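PDB 4GAM: methane monooxygenase regulatory protein B from Methylococcus capsulatus, which regulates soluble methane monooxygenase, probably by docking on the hydroxylase component and tuning the oxidation of methane to methanol. Local coordinates for residues D[80-92]-D[118-130]. Sequence-based numbering, arbitrary orientation.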
loop_
_atom_site.group_PDB
_atom_site.type_symbol
_atom_site.label_atom_id
_atom_site.label_comp_id
_atom_site.label_asym_id
_atom_site.label_seq_id
_atom_site.Cartn_x
_atom_site.Cartn_y
_atom_site.Cartn_z
ATOM N N LYS D 80 -16.909 6.722 -24.020
ATOM C CA LYS D 80 -16.752 6.823 -25.466
ATOM C C LYS D 80 -17.135 8.218 -25.946
ATOM O O LYS D 80 -18.236 8.694 -25.675
ATOM C CB LYS D 80 -17.605 5.763 -26.166
ATOM C CG LYS D 80 -17.607 5.831 -27.689
ATOM C CD LYS D 80 -17.769 4.436 -28.271
ATOM C CE LYS D 80 -17.970 4.453 -29.773
ATOM N NZ LYS D 80 -17.902 3.074 -30.338
ATOM N N ALA D 81 -16.220 8.872 -26.653
ATOM C CA ALA D 81 -16.460 10.223 -27.150
ATOM C C ALA D 81 -16.019 10.358 -28.599
ATOM O O ALA D 81 -15.372 9.465 -29.146
ATOM C CB ALA D 81 -15.738 11.244 -26.285
ATOM N N ASN D 82 -16.373 11.481 -29.215
ATOM C CA ASN D 82 -15.986 11.755 -30.592
ATOM C C ASN D 82 -14.722 12.602 -30.687
ATOM O O ASN D 82 -14.688 13.742 -30.221
ATOM C CB ASN D 82 -17.129 12.434 -31.350
ATOM C CG ASN D 82 -18.141 11.445 -31.884
ATOM O OD1 ASN D 82 -19.167 11.186 -31.256
ATOM N ND2 ASN D 82 -17.852 10.880 -33.053
ATOM N N GLY D 83 -13.683 12.036 -31.290
ATOM C CA GLY D 83 -12.457 12.770 -31.532
ATOM C C GLY D 83 -11.388 12.514 -30.492
ATOM O O GLY D 83 -10.357 11.916 -30.798
ATOM N N LYS D 84 -11.630 12.958 -29.261
ATOM C CA LYS D 84 -10.604 12.895 -28.225
ATOM C C LYS D 84 -11.129 13.170 -26.818
ATOM O O LYS D 84 -12.216 13.723 -26.642
ATOM C CB LYS D 84 -9.499 13.906 -28.533
ATOM C CG LYS D 84 -9.954 15.349 -28.406
ATOM C CD LYS D 84 -8.815 16.306 -28.678
ATOM C CE LYS D 84 -8.930 17.555 -27.826
ATOM N NZ LYS D 84 -7.726 18.416 -27.977
ATOM N N ILE D 85 -10.335 12.777 -25.823
ATOM C CA ILE D 85 -10.583 13.120 -24.423
ATOM C C ILE D 85 -9.270 13.534 -23.761
ATOM O O ILE D 85 -8.266 12.830 -23.864
ATOM C CB ILE D 85 -11.170 11.934 -23.620
ATOM C CG1 ILE D 85 -12.405 11.357 -24.312
ATOM C CG2 ILE D 85 -11.509 12.366 -22.192
ATOM C CD1 ILE D 85 -12.948 10.120 -23.642
ATOM N N GLU D 86 -9.278 14.679 -23.087
ATOM C CA GLU D 86 -8.102 15.139 -22.357
ATOM C C GLU D 86 -8.368 15.180 -20.857
ATOM O O GLU D 86 -9.447 15.579 -20.414
ATOM C CB GLU D 86 -7.662 16.520 -22.847
ATOM C CG GLU D 86 -7.232 16.565 -24.304
ATOM C CD GLU D 86 -6.651 17.911 -24.693
ATOM O OE1 GLU D 86 -7.396 18.741 -25.255
ATOM O OE2 GLU D 86 -5.450 18.141 -24.431
ATOM N N VAL D 87 -7.378 14.761 -20.077
ATOM C CA VAL D 87 -7.483 14.787 -18.625
ATOM C C VAL D 87 -6.341 15.599 -18.017
ATOM O O VAL D 87 -5.195 15.148 -17.994
ATOM C CB VAL D 87 -7.467 13.361 -18.032
ATOM C CG1 VAL D 87 -7.556 13.410 -16.513
ATOM C CG2 VAL D 87 -8.604 12.537 -18.605
ATOM N N ASP D 88 -6.651 16.801 -17.540
ATOM C CA ASP D 88 -5.669 17.586 -16.803
ATOM C C ASP D 88 -5.595 17.053 -15.379
ATOM O O ASP D 88 -6.583 17.071 -14.645
ATOM C CB ASP D 88 -6.026 19.072 -16.798
ATOM C CG ASP D 88 -4.937 19.928 -16.176
ATOM O OD1 ASP D 88 -3.757 19.520 -16.232
ATOM O OD2 ASP D 88 -5.256 21.005 -15.629
ATOM N N CYS D 89 -4.417 16.574 -14.995
ATOM C CA CYS D 89 -4.263 15.859 -13.736
ATOM C C CYS D 89 -3.850 16.766 -12.584
ATOM O O CYS D 89 -3.888 16.361 -11.424
ATOM C CB CYS D 89 -3.274 14.706 -13.903
ATOM S SG CYS D 89 -3.794 13.484 -15.136
ATOM N N ASP D 90 -3.452 17.992 -12.908
ATOM C CA ASP D 90 -3.199 18.998 -11.886
ATOM C C ASP D 90 -4.547 19.541 -11.432
ATOM O O ASP D 90 -4.696 20.029 -10.312
ATOM C CB ASP D 90 -2.322 20.126 -12.437
ATOM C CG ASP D 90 -0.980 19.626 -12.956
ATOM O OD1 ASP D 90 -0.502 18.571 -12.485
ATOM O OD2 ASP D 90 -0.400 20.295 -13.836
ATOM N N GLU D 91 -5.524 19.439 -12.327
ATOM C CA GLU D 91 -6.911 19.776 -12.036
ATOM C C GLU D 91 -7.472 18.761 -11.042
ATOM O O GLU D 91 -8.148 19.126 -10.079
ATOM C CB GLU D 91 -7.719 19.747 -13.334
ATOM C CG GLU D 91 -9.014 20.536 -13.321
ATOM C CD GLU D 91 -9.727 20.488 -14.664
ATOM O OE1 GLU D 91 -10.292 21.522 -15.079
ATOM O OE2 GLU D 91 -9.722 19.415 -15.306
ATOM N N ILE D 92 -7.181 17.485 -11.286
ATOM C CA ILE D 92 -7.558 16.406 -10.378
ATOM C C ILE D 92 -6.867 16.569 -9.032
ATOM O O ILE D 92 -7.496 16.438 -7.980
ATOM C CB ILE D 92 -7.168 15.026 -10.949
ATOM C CG1 ILE D 92 -7.993 14.703 -12.197
ATOM C CG2 ILE D 92 -7.357 13.939 -9.901
ATOM C CD1 ILE D 92 -7.650 13.368 -12.823
ATOM N N THR D 118 1.090 11.222 -22.889
ATOM C CA THR D 118 1.110 12.238 -21.840
ATOM C C THR D 118 2.044 13.393 -22.185
ATOM O O THR D 118 3.228 13.189 -22.458
ATOM C CB THR D 118 1.527 11.653 -20.475
ATOM O OG1 THR D 118 2.890 11.214 -20.529
ATOM C CG2 THR D 118 0.635 10.485 -20.100
ATOM N N LEU D 119 1.500 14.605 -22.176
ATOM C CA LEU D 119 2.294 15.807 -22.389
ATOM C C LEU D 119 2.495 16.515 -21.055
ATOM O O LEU D 119 1.756 17.438 -20.713
ATOM C CB LEU D 119 1.606 16.741 -23.386
ATOM C CG LEU D 119 2.356 17.018 -24.693
ATOM C CD1 LEU D 119 2.586 15.731 -25.475
ATOM C CD2 LEU D 119 1.603 18.038 -25.536
ATOM N N GLY D 120 3.499 16.074 -20.304
ATOM C CA GLY D 120 3.706 16.563 -18.955
ATOM C C GLY D 120 2.728 15.886 -18.016
ATOM O O GLY D 120 2.721 14.661 -17.900
ATOM N N ASN D 121 1.899 16.681 -17.347
ATOM C CA ASN D 121 0.842 16.141 -16.494
ATOM C C ASN D 121 -0.538 16.262 -17.147
ATOM O O ASN D 121 -1.546 16.462 -16.467
ATOM C CB ASN D 121 0.845 16.821 -15.123
ATOM C CG ASN D 121 2.054 16.446 -14.289
ATOM O OD1 ASN D 121 3.090 16.040 -14.820
ATOM N ND2 ASN D 121 1.926 16.579 -12.973
ATOM N N LYS D 122 -0.570 16.136 -18.468
ATOM C CA LYS D 122 -1.810 16.264 -19.221
ATOM C C LYS D 122 -2.008 15.052 -20.123
ATOM O O LYS D 122 -1.411 14.959 -21.197
ATOM C CB LYS D 122 -1.795 17.552 -20.047
ATOM C CG LYS D 122 -3.052 18.399 -19.906
ATOM C CD LYS D 122 -2.722 19.889 -19.830
ATOM C CE LYS D 122 -3.986 20.730 -19.672
ATOM N NZ LYS D 122 -3.696 22.185 -19.508
ATOM N N PHE D 123 -2.846 14.121 -19.676
ATOM C CA PHE D 123 -3.113 12.897 -20.425
ATOM C C PHE D 123 -4.203 13.099 -21.477
ATOM O O PHE D 123 -5.300 13.557 -21.170
ATOM C CB PHE D 123 -3.500 11.764 -19.470
ATOM C CG PHE D 123 -3.926 10.501 -20.164
ATOM C CD1 PHE D 123 -2.988 9.561 -20.556
ATOM C CD2 PHE D 123 -5.269 10.247 -20.413
ATOM C CE1 PHE D 123 -3.379 8.393 -21.193
ATOM C CE2 PHE D 123 -5.666 9.082 -21.051
ATOM C CZ PHE D 123 -4.720 8.154 -21.439
ATOM N N THR D 124 -3.895 12.745 -22.718
ATOM C CA THR D 124 -4.855 12.884 -23.803
ATOM C C THR D 124 -4.935 11.623 -24.660
ATOM O O THR D 124 -3.918 10.997 -24.965
ATOM C CB THR D 124 -4.542 14.117 -24.686
ATOM O OG1 THR D 124 -4.944 13.862 -26.038
ATOM C CG2 THR D 124 -3.056 14.434 -24.657
ATOM N N ILE D 125 -6.158 11.248 -25.024
ATOM C CA ILE D 125 -6.401 10.119 -25.917
ATOM C C ILE D 125 -7.180 10.592 -27.145
ATOM O O ILE D 125 -8.208 11.253 -27.015
ATOM C CB ILE D 125 -7.153 8.974 -25.199
ATOM C CG1 ILE D 125 -7.629 7.930 -26.209
ATOM C CG2 ILE D 125 -8.320 9.514 -24.379
ATOM C CD1 ILE D 125 -8.566 6.902 -25.622
ATOM N N THR D 126 -6.683 10.266 -28.335
ATOM C CA THR D 126 -7.248 10.826 -29.559
ATOM C C THR D 126 -7.391 9.812 -30.694
ATOM O O THR D 126 -6.791 8.735 -30.669
ATOM C CB THR D 126 -6.420 12.036 -30.046
ATOM O OG1 THR D 126 -6.746 12.336 -31.408
ATOM C CG2 THR D 126 -4.943 11.727 -29.945
ATOM N N SER D 127 -8.198 10.173 -31.686
ATOM C CA SER D 127 -8.450 9.315 -32.835
ATOM C C SER D 127 -7.526 9.696 -33.987
ATOM O O SER D 127 -7.500 9.030 -35.026
ATOM C CB SER D 127 -9.915 9.425 -33.267
ATOM O OG SER D 127 -10.288 8.337 -34.094
ATOM N N GLU D 128 -6.768 10.771 -33.793
ATOM C CA GLU D 128 -5.817 11.227 -34.799
ATOM C C GLU D 128 -4.622 10.285 -34.863
ATOM O O GLU D 128 -4.083 9.883 -33.830
ATOM C CB GLU D 128 -5.339 12.650 -34.495
ATOM C CG GLU D 128 -4.868 13.417 -35.730
ATOM C CD GLU D 128 -3.595 14.218 -35.493
ATOM O OE1 GLU D 128 -3.469 14.854 -34.426
ATOM O OE2 GLU D 128 -2.717 14.205 -36.383
ATOM N N LEU D 129 -4.211 9.936 -36.078
ATOM C CA LEU D 129 -3.055 9.067 -36.274
ATOM C C LEU D 129 -1.753 9.861 -36.220
ATOM O O LEU D 129 -1.340 10.471 -37.206
ATOM C CB LEU D 129 -3.170 8.308 -37.597
ATOM C CG LEU D 129 -4.257 7.231 -37.653
ATOM C CD1 LEU D 129 -4.514 6.822 -39.090
ATOM C CD2 LEU D 129 -3.864 6.024 -36.811
ATOM N N MET D 130 -1.109 9.832 -35.056
ATOM C CA MET D 130 0.058 10.670 -34.780
ATOM C C MET D 130 1.314 10.246 -35.545
ATOM O O MET D 130 1.919 9.215 -35.247
ATOM C CB MET D 130 0.344 10.704 -33.272
ATOM C CG MET D 130 -0.791 11.269 -32.427
ATOM S SD MET D 130 -1.353 12.864 -33.046
ATOM C CE MET D 130 -2.357 13.437 -31.681
#
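Glu86 and Thr124 lie side by side across two antiparallel strands and point the same way. With CG anti to its carbonyl carbon (chi1 -63°), Glu86 lays CG 3.7 Å from Thr124 CB, and the rest of the chain runs out extended. Glu86 OE1 forms a salt bridge with Lys84 NZ at 2.8 Å, and the amine comes from above the carboxylate plane. With an alanine here, the Lys84 amine would probably lose its carboxylate mate and Thr124 CB the methylene packed beside it. On the same face, Lys122 slants across Asp88, and Lys122 CE lies 3.7 Å from Asp88 OD1. Lys122 NZ is 4.2 Å from Asp88 OD1, too far for a salt bridge, though the opposite charges probably still attract. In this member of the MmoB/DmpM family, strands 84-88 and 122-126 belong to a three-stranded antiparallel sheet, which strand 115-118 completes. The other face is apolar. There Ile125 CG2 meets Ile85 CB at 3.8 Å, and both side chains also touch Val38. Val87 CG2 reaches the edge of the Phe123 ring. Where helix 89-96 begins, Asn121 crosses Asp90 at about a right angle. Asn121 ND2 donates to the syn lone pair of Asp90 OD1 at 3.2 Å, with the two planes 53° apart.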